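Local coordinates for STBB protein (Escherichia coli, PDB 2JD3), which probably binds plasmid centromere DNA (parC) as a ribbon-helix-helix dimer and couples it to actin-like ParM filaments for plasmid segregation, at residues 12-15 with 20-23; 26-31 with 38-43; 49-52 with 57-60. One frame throughout, in Å; residues are numbered along the deposited sequence.

How the interactions relate
No ligand or nucleic acid defines a site here; the three contacts mark successive joints of one chain, each also reaching the second subunit. Interaction 1 ties strand 8-14 to the start of helix 19-29, and interaction 2 packs the end of that helix on helix 33-53; their centres lie about 12 Å apart. Interaction 3 joins the far end of helix 33-53 to helix 56-64. Its centre is about 16 Å from that of interaction 1 and 18 Å from that of interaction 2, with nearest atoms about 8 and 7 Å apart, so it touches neither. The first two lie within the ribbon-helix-helix unit, whereas interaction 3 attaches the next helix to it.

Interaction 1 (12-15 with 20-23); sequences LYLH and ADFQ
D21 reaches the chain at H15 because its CG lies beside its own backbone N and anti to its carbonyl carbon (chi1 -58°), which directs the carboxylate from the first turn of helix 19-29 to the point where strand 8-14 ends. There H15 N gives its hydrogen to D21 OD1, with 2.6 Å between the two heavy atoms and an N-H...O angle of 152°. The donor arrives from above the carboxylate, 37° out of its plane. The backbones come close to allow this: the CA atoms of H15 and D21 are 5.5 Å apart.

The same oxygen is flanked by carbon. D21 OD1 lies 3.6 Å from H15 CB, while L14 CD2, on the preceding residue, comes to 3.8 Å from D21 OD1. The side chains of H15 and D21 run alongside each other in the same direction, and the imidazole is oblique to the carboxylate. Its NE2 remains 5.2 Å from D21 OD1, so the geometry gives no ion pair between these two groups; the bond here belongs to the backbone amide.

The other carboxylate oxygen, OD2, makes a salt bridge to R41 of the second subunit. One group therefore serves both an intrachain turn and the dimer interface, and replacing D21 with an alanine is likely to leave the amide of H15 without this acceptor and R41 of the second subunit without its mate.

Residues 12-14 pair in an antiparallel ladder with a strand of the second subunit, forming the two-stranded ribbon of a ribbon-helix-helix dimer. L14 also packs on I45 of that subunit, placing the contact between the intersubunit ribbon on one hand and helix 19-29 on the other.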
loop_
_atom_site.group_PDB
_atom_site.type_symbol
_atom_site.label_atom_id
_atom_site.label_comp_id
_atom_site.label_asym_id
_atom_site.label_seq_id
_atom_site.Cartn_x
_atom_site.Cartn_y
_atom_site.Cartn_z
ATOM N N LEU A 12 0.695 13.264 9.777
ATOM C CA LEU A 12 1.650 13.135 8.681
ATOM C C LEU A 12 1.531 14.315 7.711
ATOM O O LEU A 12 0.503 14.991 7.667
ATOM C CB LEU A 12 1.424 11.800 7.956
ATOM C CG LEU A 12 0.099 11.594 7.222
ATOM C CD1 LEU A 12 0.234 12.084 5.792
ATOM C CD2 LEU A 12 -0.270 10.134 7.211
ATOM N N TYR A 13 2.586 14.559 6.934
ATOM C CA TYR A 13 2.586 15.674 5.990
ATOM C C TYR A 13 2.910 15.311 4.548
ATOM O O TYR A 13 3.856 14.568 4.279
ATOM C CB TYR A 13 3.588 16.754 6.430
ATOM C CG TYR A 13 3.313 17.339 7.789
ATOM C CD1 TYR A 13 3.937 16.831 8.926
ATOM C CD2 TYR A 13 2.375 18.359 7.949
ATOM C CE1 TYR A 13 3.628 17.317 10.191
ATOM C CE2 TYR A 13 2.059 18.850 9.210
ATOM C CZ TYR A 13 2.685 18.324 10.328
ATOM O OH TYR A 13 2.334 18.779 11.581
ATOM N N LEU A 14 2.126 15.861 3.627
ATOM C CA LEU A 14 2.350 15.658 2.205
ATOM C C LEU A 14 2.994 16.946 1.677
ATOM O O LEU A 14 2.964 17.980 2.352
ATOM C CB LEU A 14 1.031 15.385 1.480
ATOM C CG LEU A 14 0.384 14.024 1.747
ATOM C CD1 LEU A 14 -0.769 13.797 0.781
ATOM C CD2 LEU A 14 1.416 12.932 1.576
ATOM N N HIS A 15 3.574 16.882 0.481
ATOM C CA HIS A 15 4.239 18.034 -0.123
ATOM C C HIS A 15 3.752 18.257 -1.542
ATOM O O HIS A 15 4.364 17.770 -2.501
ATOM C CB HIS A 15 5.741 17.808 -0.151
ATOM C CG HIS A 15 6.337 17.576 1.197
ATOM N ND1 HIS A 15 6.317 18.529 2.191
ATOM C CD2 HIS A 15 6.962 16.497 1.722
ATOM C CE1 HIS A 15 6.904 18.045 3.272
ATOM N NE2 HIS A 15 7.304 16.814 3.013
ATOM N N ALA A 20 3.938 12.896 -6.869
ATOM C CA ALA A 20 3.261 11.904 -6.048
ATOM C C ALA A 20 2.353 12.535 -5.009
ATOM O O ALA A 20 1.172 12.214 -4.955
ATOM C CB ALA A 20 4.282 11.001 -5.374
ATOM N N ASP A 21 2.889 13.432 -4.187
ATOM C CA ASP A 21 2.063 14.065 -3.162
ATOM C C ASP A 21 0.865 14.780 -3.775
ATOM O O ASP A 21 -0.248 14.716 -3.252
ATOM C CB ASP A 21 2.882 15.058 -2.334
ATOM C CG ASP A 21 4.073 14.411 -1.668
ATOM O OD1 ASP A 21 4.199 14.512 -0.428
ATOM O OD2 ASP A 21 4.888 13.797 -2.390
ATOM N N PHE A 22 1.087 15.454 -4.896
ATOM C CA PHE A 22 -0.002 16.167 -5.538
ATOM C C PHE A 22 -1.052 15.204 -6.064
ATOM O O PHE A 22 -2.242 15.441 -5.921
ATOM C CB PHE A 22 0.511 17.028 -6.691
ATOM C CG PHE A 22 -0.525 17.962 -7.242
ATOM C CD1 PHE A 22 -0.929 19.080 -6.509
ATOM C CD2 PHE A 22 -1.135 17.704 -8.466
ATOM C CE1 PHE A 22 -1.927 19.923 -6.985
ATOM C CE2 PHE A 22 -2.134 18.539 -8.952
ATOM C CZ PHE A 22 -2.533 19.651 -8.213
ATOM N N GLN A 23 -0.615 14.120 -6.682
ATOM C CA GLN A 23 -1.555 13.150 -7.220
ATOM C C GLN A 23 -2.381 12.540 -6.082
ATOM O O GLN A 23 -3.536 12.152 -6.278
ATOM C CB GLN A 23 -0.799 12.072 -8.007
ATOM C CG GLN A 23 -1.666 10.944 -8.491
ATOM C CD GLN A 23 -0.966 10.045 -9.499
ATOM O OE1 GLN A 23 -1.345 8.878 -9.672
ATOM N NE2 GLN A 23 0.049 10.586 -10.185
#

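Interaction 2 (26-31 with 38-43); sequences EAIESV and ELFRNA
I28 meets the ring of F40 with both of its methyl groups, CD1 and CG2, and this pair is the closest part of the contact. CD1 of I28 stands 3.6 Å from F40 CE1 in an oblique approach to the ring. CG2 lies in the ring plane at its edge, 3.8 Å from F40 CZ. Both methyls can serve because chi1 of I28 (-55°) sets CG2 anti to the backbone N and puts CG1 beside that N, so both branches reach the same CE1-CZ rim, CG2 near the ring plane and CD1 raised off it. The side chains of I28 and F40 cross at about a right angle. Both residues are buried, and the second subunit completes their surroundings: its F44 meets F40 edge-to-face, and its M48 packs on I28.

Toward the end of helix 19-29 the fit is looser. L39 CD1 approaches I28 CD1 at 4.2 Å, and V31 CG1 is 4.4 Å from L39 CG. V31 and L39 are both partly exposed, and S30, between I28 and V31, has left helical geometry and is exposed. The backbones are well separated even here, with 8.6 Å between the CA atoms of V31 and L39, so side chains alone bridge the gap between helix 19-29 and helix 33-53.

These are the two helices of the ribbon-helix-helix unit. No hydrogen bond or ion pair crosses between 26-31 and 38-43; the side chains that touch are all apolar. Their cohesion therefore probably depends on shape and on exclusion of water, most strongly at I28 and F40, where both subunits contribute.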
loop_
_atom_site.group_PDB
_atom_site.type_symbol
_atom_site.label_atom_id
_atom_site.label_comp_id
_atom_site.label_asym_id
_atom_site.label_seq_id
_atom_site.Cartn_x
_atom_site.Cartn_y
_atom_site.Cartn_z
ATOM N N GLU A 26 -5.265 15.045 -4.951
ATOM C CA GLU A 26 -6.434 14.969 -5.804
ATOM C C GLU A 26 -7.287 13.765 -5.442
ATOM O O GLU A 26 -8.508 13.860 -5.387
ATOM C CB GLU A 26 -6.009 14.921 -7.269
ATOM C CG GLU A 26 -5.454 16.249 -7.757
ATOM C CD GLU A 26 -5.036 16.221 -9.213
ATOM O OE1 GLU A 26 -4.706 17.302 -9.756
ATOM O OE2 GLU A 26 -5.031 15.121 -9.814
ATOM N N ALA A 27 -6.649 12.632 -5.182
ATOM C CA ALA A 27 -7.388 11.438 -4.812
ATOM C C ALA A 27 -8.206 11.724 -3.551
ATOM O O ALA A 27 -9.394 11.409 -3.491
ATOM C CB ALA A 27 -6.429 10.284 -4.574
ATOM N N ILE A 28 -7.567 12.321 -2.549
ATOM C CA ILE A 28 -8.250 12.652 -1.303
ATOM C C ILE A 28 -9.446 13.552 -1.604
ATOM O O ILE A 28 -10.578 13.259 -1.209
ATOM C CB ILE A 28 -7.333 13.426 -0.326
ATOM C CG1 ILE A 28 -6.037 12.653 -0.072
ATOM C CG2 ILE A 28 -8.071 13.675 0.977
ATOM C CD1 ILE A 28 -6.211 11.365 0.686
ATOM N N GLU A 29 -9.175 14.651 -2.309
ATOM C CA GLU A 29 -10.196 15.631 -2.670
ATOM C C GLU A 29 -11.494 15.025 -3.185
ATOM O O GLU A 29 -12.562 15.416 -2.737
ATOM C CB GLU A 29 -9.663 16.618 -3.720
ATOM C CG GLU A 29 -8.451 17.465 -3.299
ATOM C CD GLU A 29 -8.706 18.351 -2.086
ATOM O OE1 GLU A 29 -7.837 19.203 -1.783
ATOM O OE2 GLU A 29 -9.764 18.193 -1.435
ATOM N N SER A 30 -11.414 14.083 -4.119
ATOM C CA SER A 30 -12.624 13.475 -4.670
ATOM C C SER A 30 -13.233 12.388 -3.784
ATOM O O SER A 30 -13.824 11.417 -4.268
ATOM C CB SER A 30 -12.360 12.927 -6.081
ATOM O OG SER A 30 -11.296 11.997 -6.095
ATOM N N VAL A 31 -13.077 12.568 -2.477
ATOM C CA VAL A 31 -13.619 11.654 -1.479
ATOM C C VAL A 31 -14.204 12.564 -0.405
ATOM O O VAL A 31 -13.483 13.361 0.205
ATOM C CB VAL A 31 -12.515 10.758 -0.846
ATOM C CG1 VAL A 31 -13.095 9.932 0.280
ATOM C CG2 VAL A 31 -11.923 9.840 -1.893
ATOM N N GLU A 38 -12.055 7.241 7.610
ATOM C CA GLU A 38 -11.944 5.802 7.466
ATOM C C GLU A 38 -11.038 5.448 6.289
ATOM O O GLU A 38 -10.444 4.369 6.245
ATOM C CB GLU A 38 -13.335 5.205 7.279
ATOM C CG GLU A 38 -13.389 3.693 7.368
ATOM C CD GLU A 38 -14.637 3.204 8.100
ATOM O OE1 GLU A 38 -15.757 3.669 7.757
ATOM O OE2 GLU A 38 -14.492 2.351 9.015
ATOM N N LEU A 39 -10.933 6.368 5.336
ATOM C CA LEU A 39 -10.097 6.166 4.161
ATOM C C LEU A 39 -8.621 6.320 4.554
ATOM O O LEU A 39 -7.768 5.553 4.108
ATOM C CB LEU A 39 -10.510 7.170 3.074
ATOM C CG LEU A 39 -9.855 7.252 1.690
ATOM C CD1 LEU A 39 -8.626 8.122 1.796
ATOM C CD2 LEU A 39 -9.537 5.868 1.137
ATOM N N PHE A 40 -8.333 7.294 5.411
ATOM C CA PHE A 40 -6.970 7.535 5.875
ATOM C C PHE A 40 -6.412 6.358 6.674
ATOM O O PHE A 40 -5.253 5.987 6.519
ATOM C CB PHE A 40 -6.922 8.794 6.742
ATOM C CG PHE A 40 -7.156 10.072 5.985
ATOM C CD1 PHE A 40 -7.533 10.052 4.640
ATOM C CD2 PHE A 40 -7.012 11.297 6.616
ATOM C CE1 PHE A 40 -7.764 11.244 3.940
ATOM C CE2 PHE A 40 -7.239 12.485 5.928
ATOM C CZ PHE A 40 -7.616 12.458 4.588
ATOM N N ARG A 41 -7.233 5.775 7.535
ATOM C CA ARG A 41 -6.790 4.649 8.351
ATOM C C ARG A 41 -6.421 3.446 7.480
ATOM O O ARG A 41 -5.372 2.823 7.680
ATOM C CB ARG A 41 -7.885 4.269 9.351
ATOM C CG ARG A 41 -7.627 2.980 10.089
ATOM C CD ARG A 41 -8.681 2.711 11.151
ATOM N NE ARG A 41 -8.643 1.322 11.602
ATOM C CZ ARG A 41 -9.107 0.294 10.892
ATOM N NH1 ARG A 41 -9.652 0.497 9.699
ATOM N NH2 ARG A 41 -9.020 -0.943 11.366
ATOM N N ASN A 42 -7.283 3.128 6.515
ATOM C CA ASN A 42 -7.046 2.010 5.609
ATOM C C ASN A 42 -5.806 2.238 4.743
ATOM O O ASN A 42 -4.971 1.343 4.576
ATOM C CB ASN A 42 -8.268 1.795 4.723
ATOM C CG ASN A 42 -9.376 1.041 5.433
ATOM O OD1 ASN A 42 -10.555 1.306 5.211
ATOM N ND2 ASN A 42 -9.003 0.083 6.279
ATOM N N ALA A 43 -5.684 3.442 4.201
ATOM C CA ALA A 43 -4.545 3.770 3.368
ATOM C C ALA A 43 -3.273 3.694 4.199
ATOM O O ALA A 43 -2.235 3.234 3.725
ATOM C CB ALA A 43 -4.713 5.153 2.787
#

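Interaction 3 (49-52 with 57-60); sequences ALHQ and LPVL
L57 is turned toward L50, and its side chain begins beside the backbone of that residue: L57 CB is 3.9 Å from L50 O. The next atom, L57 CG, draws back to 4.5 Å from the same oxygen. Beyond it the two methyls part. CD1 continues the chain, anti to CA (chi2 -173°), which carries it back across L50: it is 3.8 Å from L50 O and 4.1 Å from L50 CG. CD2 takes the other direction and stays more than 5 Å from L50 CG. The two leucine side chains cross at about a right angle. L57 also packs on L77, L78 and T81 of helix 71-82, so it is wedged between two helices.

Strand 8-14 with helices 19-29 and 33-53 makes up the ribbon-helix-helix unit, consistent with the Met-repressor clan of this family. Here its second helix, near its end, is joined to helix 56-64 after a short turn, so the contact extends the DNA-binding type of fold into the rest of the chain.

P58 supplies the other half of the contact. It lies in the first turn of helix 56-64, where the lack of an amide hydrogen costs no helical bond, and its ring rests against the backbone of H51, with P58 CD 3.7 Å from H51 CA. P58 CG is 3.9 Å from H51 CB and lies near the plane of the imidazole, at its edge. Across the dimer interface L50 packs on L50 of the second subunit, and P58 on S46 of that subunit.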
loop_
_atom_site.group_PDB
_atom_site.type_symbol
_atom_site.label_atom_id
_atom_site.label_comp_id
_atom_site.label_asym_id
_atom_site.label_seq_id
_atom_site.Cartn_x
_atom_site.Cartn_y
_atom_site.Cartn_z
ATOM N N ALA A 49 1.490 -2.055 5.951
ATOM C CA ALA A 49 1.502 -3.500 5.720
ATOM C C ALA A 49 2.600 -3.762 4.681
ATOM O O ALA A 49 3.404 -4.695 4.815
ATOM C CB ALA A 49 0.130 -3.982 5.207
ATOM N N LEU A 50 2.622 -2.915 3.654
ATOM C CA LEU A 50 3.623 -2.998 2.608
ATOM C C LEU A 50 5.013 -2.836 3.237
ATOM O O LEU A 50 5.937 -3.554 2.883
ATOM C CB LEU A 50 3.365 -1.905 1.569
ATOM C CG LEU A 50 2.775 -2.329 0.220
ATOM C CD1 LEU A 50 1.824 -3.492 0.399
ATOM C CD2 LEU A 50 2.070 -1.140 -0.431
ATOM N N HIS A 51 5.146 -1.901 4.177
ATOM C CA HIS A 51 6.413 -1.656 4.870
ATOM C C HIS A 51 6.957 -2.918 5.535
ATOM O O HIS A 51 8.165 -3.175 5.506
ATOM C CB HIS A 51 6.243 -0.576 5.950
ATOM C CG HIS A 51 7.404 -0.476 6.897
ATOM N ND1 HIS A 51 8.601 0.122 6.556
ATOM C CD2 HIS A 51 7.564 -0.935 8.163
ATOM C CE1 HIS A 51 9.446 0.026 7.569
ATOM N NE2 HIS A 51 8.843 -0.610 8.556
ATOM N N GLN A 52 6.061 -3.691 6.143
ATOM C CA GLN A 52 6.433 -4.919 6.845
ATOM C C GLN A 52 6.915 -6.005 5.889
ATOM O O GLN A 52 7.678 -6.890 6.273
ATOM C CB GLN A 52 5.247 -5.439 7.665
ATOM C CG GLN A 52 4.579 -4.374 8.525
ATOM C CD GLN A 52 3.411 -4.912 9.337
ATOM O OE1 GLN A 52 2.537 -4.151 9.774
ATOM N NE2 GLN A 52 3.390 -6.227 9.553
ATOM N N LEU A 57 9.541 -0.978 -0.125
ATOM C CA LEU A 57 8.276 -0.949 -0.856
ATOM C C LEU A 57 7.463 0.336 -0.784
ATOM O O LEU A 57 7.124 0.902 -1.818
ATOM C CB LEU A 57 7.382 -2.116 -0.443
ATOM C CG LEU A 57 7.300 -3.312 -1.391
ATOM C CD1 LEU A 57 6.236 -4.256 -0.885
ATOM C CD2 LEU A 57 6.962 -2.863 -2.807
ATOM N N PRO A 58 7.119 0.810 0.428
ATOM C CA PRO A 58 6.336 2.049 0.430
ATOM C C PRO A 58 7.052 3.270 -0.140
ATOM O O PRO A 58 6.400 4.224 -0.546
ATOM C CB PRO A 58 5.906 2.209 1.893
ATOM C CG PRO A 58 6.917 1.437 2.644
ATOM C CD PRO A 58 7.199 0.235 1.777
ATOM N N VAL A 59 8.378 3.273 -0.187
ATOM C CA VAL A 59 9.031 4.433 -0.789
ATOM C C VAL A 59 9.219 4.177 -2.294
ATOM O O VAL A 59 9.329 5.102 -3.078
ATOM C CB VAL A 59 10.372 4.827 -0.044
ATOM C CG1 VAL A 59 10.706 3.800 1.028
ATOM C CG2 VAL A 59 11.505 5.021 -1.029
ATOM N N LEU A 60 9.216 2.919 -2.705
ATOM C CA LEU A 60 9.320 2.607 -4.128
ATOM C C LEU A 60 7.994 2.988 -4.811
ATOM O O LEU A 60 7.982 3.530 -5.922
ATOM C CB LEU A 60 9.565 1.105 -4.335
ATOM C CG LEU A 60 10.884 0.555 -4.881
ATOM C CD1 LEU A 60 11.955 1.611 -4.884
ATOM C CD2 LEU A 60 11.296 -0.625 -4.026
#